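Long-range contact in putative metal resistance protein (Proteus mirabilis, PDB 6C29), which probably reduces protein disulfides, and whose N-terminal periplasmic tandem immunoglobulin-fold domain primes the disulfide isomerase ScsC: residues Pro149-Asp161 with Thr168-Gln180. Residues are numbered along the deposited sequence; the frame is centred on the assembly and turned at random.
Sequences PVTSGLISAVSSD and TLSLQREQGDWHQ
Ser159 and Ser170 pair through two backbone hydrogen bonds, as do Asp161 and Thr168. The strands 157-161 and 168-173 run antiparallel at 168°, forming a hairpin at one edge of a four-stranded sheet in the second immunoglobulin-like domain. The chain turns a corner at Ser156, whose N still bonds to Gln172 O. Beyond the corner, Glu174 N donates to Leu154 O (2.8 Å) from above the carbonyl plane.

One side-chain hydrogen bond crosses the contact. Ser156 OG gives its proton to Gln172 OE1 (2.9 Å), approaching 42° out of the amide carbonyl plane. A water links Leu154 N to Glu174 OE1.

Leu171 CD2 presses between both methyls of Val158, tightly at 3.5 Å from CG1. Beyond the corner, Ile155 CG2 meets the Trp178 ring edge at CH2 (3.7 Å). With CG anti to the backbone N (chi1 -168°), Leu154 reaches back across: CD1 lies over the centre of the Arg173 guanidinium, and CD2 nears Trp178 CZ3. Asp233 and Asp234 form salt bridges with that guanidinium.

Val158, Ser160, Leu169 and Leu171 thus share one face, where Gly245 N satisfies Ser160 OG; Ala157, Ser159, Asp161, Thr168, Ser170 and Gln172 make the other, more polar one.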
loop_
_atom_site.group_PDB
_atom_site.type_symbol
_atom_site.label_atom_id
_atom_site.label_comp_id
_atom_site.label_asym_id
_atom_site.label_seq_id
_atom_site.Cartn_x
_atom_site.Cartn_y
_atom_site.Cartn_z
ATOM N N PRO A 149 -2.176 -1.879 7.976
ATOM C CA PRO A 149 -2.340 -0.902 9.052
ATOM C C PRO A 149 -3.782 -0.785 9.549
ATOM O O PRO A 149 -4.721 -0.964 8.781
ATOM C CB PRO A 149 -1.861 0.386 8.414
ATOM C CG PRO A 149 -0.902 -0.028 7.328
ATOM C CD PRO A 149 -1.599 -1.256 6.786
ATOM N N VAL A 150 -3.942 -0.550 10.849
ATOM C CA VAL A 150 -5.260 -0.352 11.455
ATOM C C VAL A 150 -5.475 1.101 11.796
ATOM O O VAL A 150 -4.553 1.882 11.758
ATOM C CB VAL A 150 -5.446 -1.234 12.686
ATOM C CG1 VAL A 150 -5.494 -2.701 12.213
ATOM C CG2 VAL A 150 -4.400 -1.001 13.689
ATOM N N THR A 151 -6.721 1.463 12.090
ATOM C CA THR A 151 -7.068 2.879 12.202
ATOM C C THR A 151 -7.177 3.311 13.660
ATOM O O THR A 151 -7.616 4.409 13.955
ATOM C CB THR A 151 -8.399 3.181 11.490
ATOM O OG1 THR A 151 -9.389 2.276 11.977
ATOM C CG2 THR A 151 -8.229 3.038 9.976
ATOM N N SER A 152 -6.764 2.466 14.573
ATOM C CA SER A 152 -6.681 2.886 15.966
ATOM C C SER A 152 -5.428 2.326 16.597
ATOM O O SER A 152 -4.769 1.432 16.037
ATOM C CB SER A 152 -7.911 2.462 16.765
ATOM O OG SER A 152 -8.004 1.064 16.803
ATOM N N GLY A 153 -5.092 2.897 17.744
ATOM C CA GLY A 153 -3.923 2.531 18.501
ATOM C C GLY A 153 -2.675 3.293 18.060
ATOM O O GLY A 153 -2.665 4.068 17.085
ATOM N N LEU A 154 -1.619 3.017 18.799
ATOM C CA LEU A 154 -0.271 3.593 18.628
ATOM C C LEU A 154 -0.201 5.093 18.896
ATOM O O LEU A 154 0.669 5.514 19.659
ATOM C CB LEU A 154 0.314 3.297 17.236
ATOM C CG LEU A 154 1.821 3.636 17.137
ATOM C CD1 LEU A 154 2.622 2.881 18.187
ATOM C CD2 LEU A 154 2.346 3.387 15.756
ATOM N N ILE A 155 -1.023 5.912 18.243
ATOM C CA ILE A 155 -0.975 7.344 18.492
ATOM C C ILE A 155 -2.241 7.838 19.164
ATOM O O ILE A 155 -3.336 7.316 18.927
ATOM C CB ILE A 155 -0.743 8.140 17.209
ATOM C CG1 ILE A 155 -1.912 7.991 16.254
ATOM C CG2 ILE A 155 0.614 7.721 16.555
ATOM C CD1 ILE A 155 -1.887 8.981 15.203
ATOM N N SER A 156 -2.073 8.848 20.009
ATOM C CA SER A 156 -3.207 9.457 20.703
ATOM C C SER A 156 -3.507 10.899 20.275
ATOM O O SER A 156 -4.567 11.432 20.610
ATOM C CB SER A 156 -2.968 9.425 22.212
ATOM O OG SER A 156 -1.731 9.984 22.546
ATOM N N ALA A 157 -2.590 11.533 19.554
ATOM C CA ALA A 157 -2.810 12.880 19.033
ATOM C C ALA A 157 -1.905 13.146 17.843
ATOM O O ALA A 157 -0.786 12.633 17.773
ATOM C CB ALA A 157 -2.587 13.928 20.095
ATOM N N VAL A 158 -2.427 13.945 16.921
ATOM C CA VAL A 158 -1.712 14.394 15.742
ATOM C C VAL A 158 -1.967 15.872 15.520
ATOM O O VAL A 158 -3.125 16.337 15.607
ATOM C CB VAL A 158 -2.168 13.624 14.480
ATOM C CG1 VAL A 158 -1.430 14.117 13.263
ATOM C CG2 VAL A 158 -1.984 12.169 14.677
ATOM N N SER A 159 -0.902 16.619 15.260
ATOM C CA SER A 159 -1.046 17.981 14.785
ATOM C C SER A 159 -0.077 18.191 13.644
ATOM O O SER A 159 0.918 17.438 13.471
ATOM C CB SER A 159 -0.805 19.009 15.893
ATOM O OG SER A 159 0.471 18.841 16.455
ATOM N N SER A 160 -0.376 19.169 12.817
ATOM C CA SER A 160 0.487 19.451 11.691
ATOM C C SER A 160 0.421 20.906 11.289
ATOM O O SER A 160 -0.530 21.638 11.607
ATOM C CB SER A 160 0.145 18.556 10.493
ATOM O OG SER A 160 -1.168 18.808 10.030
ATOM N N ASP A 161 1.457 21.311 10.579
ATOM C CA ASP A 161 1.587 22.671 10.112
ATOM C C ASP A 161 2.333 22.649 8.801
ATOM O O ASP A 161 3.195 21.791 8.558
ATOM C CB ASP A 161 2.320 23.527 11.141
ATOM C CG ASP A 161 2.497 24.951 10.684
ATOM O OD1 ASP A 161 1.478 25.684 10.626
ATOM O OD2 ASP A 161 3.652 25.327 10.361
ATOM N N THR A 168 5.262 19.858 8.741
ATOM C CA THR A 168 5.709 19.387 10.046
ATOM C C THR A 168 4.577 18.687 10.764
ATOM O O THR A 168 3.454 19.185 10.780
ATOM C CB THR A 168 6.224 20.529 10.935
ATOM O OG1 THR A 168 7.346 21.152 10.299
ATOM C CG2 THR A 168 6.649 19.997 12.303
ATOM N N LEU A 169 4.871 17.536 11.372
ATOM C CA LEU A 169 3.925 16.767 12.165
ATOM C C LEU A 169 4.415 16.610 13.588
ATOM O O LEU A 169 5.617 16.495 13.834
ATOM C CB LEU A 169 3.720 15.356 11.607
ATOM C CG LEU A 169 3.487 15.141 10.123
ATOM C CD1 LEU A 169 3.307 13.629 9.808
ATOM C CD2 LEU A 169 2.320 15.927 9.655
ATOM N N SER A 170 3.456 16.542 14.503
ATOM C CA SER A 170 3.728 16.229 15.887
ATOM C C SER A 170 2.788 15.112 16.280
ATOM O O SER A 170 1.575 15.262 16.156
ATOM C CB SER A 170 3.541 17.464 16.766
ATOM O OG SER A 170 3.436 17.108 18.127
ATOM N N LEU A 171 3.357 13.980 16.690
ATOM C CA LEU A 171 2.607 12.761 16.959
ATOM C C LEU A 171 2.880 12.292 18.369
ATOM O O LEU A 171 4.031 12.099 18.758
ATOM C CB LEU A 171 2.979 11.655 15.964
ATOM C CG LEU A 171 2.893 12.045 14.492
ATOM C CD1 LEU A 171 3.375 10.922 13.603
ATOM C CD2 LEU A 171 1.469 12.383 14.107
ATOM N N GLN A 172 1.820 12.063 19.123
ATOM C CA GLN A 172 1.946 11.591 20.489
ATOM C C GLN A 172 1.677 10.100 20.565
ATOM O O GLN A 172 0.651 9.627 20.073
ATOM C CB GLN A 172 0.980 12.318 21.413
ATOM C CG GLN A 172 1.114 11.847 22.847
ATOM C CD GLN A 172 0.127 12.531 23.784
ATOM O OE1 GLN A 172 -1.075 12.597 23.506
ATOM N NE2 GLN A 172 0.627 13.006 24.918
ATOM N N ARG A 173 2.596 9.354 21.160
ATOM C CA ARG A 173 2.394 7.932 21.342
ATOM C C ARG A 173 1.344 7.703 22.418
ATOM O O ARG A 173 1.341 8.384 23.423
ATOM C CB ARG A 173 3.693 7.246 21.704
ATOM C CG ARG A 173 3.589 5.728 21.566
ATOM C CD ARG A 173 4.914 5.009 21.672
ATOM N NE ARG A 173 4.694 3.565 21.824
ATOM C CZ ARG A 173 5.312 2.617 21.135
ATOM N NH1 ARG A 173 6.201 2.924 20.215
ATOM N NH2 ARG A 173 5.023 1.343 21.365
ATOM N N GLU A 174 0.421 6.769 22.191
ATOM C CA GLU A 174 -0.699 6.548 23.123
ATOM C C GLU A 174 -0.208 6.051 24.469
ATOM O O GLU A 174 -0.600 6.541 25.536
ATOM C CB GLU A 174 -1.684 5.539 22.529
ATOM C CG GLU A 174 -2.944 5.341 23.387
ATOM C CD GLU A 174 -3.880 4.250 22.882
ATOM O OE1 GLU A 174 -3.804 3.870 21.695
ATOM O OE2 GLU A 174 -4.707 3.778 23.692
ATOM N N GLN A 175 0.647 5.047 24.394
ATOM C CA GLN A 175 1.246 4.401 25.532
ATOM C C GLN A 175 2.743 4.180 25.301
ATOM O O GLN A 175 3.157 3.724 24.232
ATOM C CB GLN A 175 0.572 3.064 25.796
ATOM C CG GLN A 175 0.959 2.509 27.125
ATOM C CD GLN A 175 0.396 1.137 27.373
ATOM O OE1 GLN A 175 -0.620 0.740 26.790
ATOM N NE2 GLN A 175 1.067 0.391 28.242
ATOM N N GLY A 176 3.542 4.513 26.298
ATOM C CA GLY A 176 4.975 4.314 26.222
ATOM C C GLY A 176 5.696 5.336 25.363
ATOM O O GLY A 176 5.172 6.401 25.041
ATOM N N ASP A 177 6.935 4.996 25.044
ATOM C CA ASP A 177 7.832 5.845 24.279
ATOM C C ASP A 177 8.043 5.335 22.876
ATOM O O ASP A 177 7.909 4.138 22.627
ATOM C CB ASP A 177 9.205 5.917 24.930
ATOM C CG ASP A 177 9.215 6.712 26.230
ATOM O OD1 ASP A 177 8.187 7.356 26.550
ATOM O OD2 ASP A 177 10.284 6.711 26.896
ATOM N N TRP A 178 8.417 6.236 21.970
ATOM C CA TRP A 178 8.815 5.824 20.631
ATOM C C TRP A 178 10.150 5.097 20.669
ATOM O O TRP A 178 11.049 5.513 21.407
ATOM C CB TRP A 178 8.885 7.031 19.719
ATOM C CG TRP A 178 7.583 7.696 19.484
ATOM C CD1 TRP A 178 7.143 8.865 20.061
ATOM C CD2 TRP A 178 6.545 7.274 18.606
ATOM N NE1 TRP A 178 5.918 9.193 19.585
ATOM C CE2 TRP A 178 5.515 8.228 18.694
ATOM C CE3 TRP A 178 6.380 6.180 17.753
ATOM C CZ2 TRP A 178 4.343 8.121 17.968
ATOM C CZ3 TRP A 178 5.222 6.072 17.034
ATOM C CH2 TRP A 178 4.211 7.023 17.141
ATOM N N HIS A 179 10.292 4.036 19.865
ATOM C CA HIS A 179 11.508 3.252 19.824
ATOM C C HIS A 179 12.225 3.323 18.483
ATOM O O HIS A 179 13.339 3.830 18.396
ATOM C CB HIS A 179 11.169 1.797 20.199
ATOM C CG HIS A 179 10.597 1.682 21.574
ATOM N ND1 HIS A 179 9.342 1.164 21.827
ATOM C CD2 HIS A 179 11.077 2.090 22.773
ATOM C CE1 HIS A 179 9.097 1.221 23.125
ATOM N NE2 HIS A 179 10.140 1.771 23.726
ATOM N N GLN A 180 11.596 2.809 17.436
ATOM C CA GLN A 180 12.147 2.862 16.096
ATOM C C GLN A 180 11.060 3.163 15.095
ATOM O O GLN A 180 10.729 2.311 14.276
ATOM C CB GLN A 180 12.834 1.529 15.727
ATOM C CG GLN A 180 14.054 1.196 16.572
ATOM C CD GLN A 180 14.771 -0.039 16.083
ATOM O OE1 GLN A 180 15.075 -0.934 16.865
ATOM N NE2 GLN A 180 15.067 -0.079 14.784
HETATM O O HOH W 1 1.114 3.101 22.038
HETATM O O HOH W 2 -1.591 1.722 21.279
#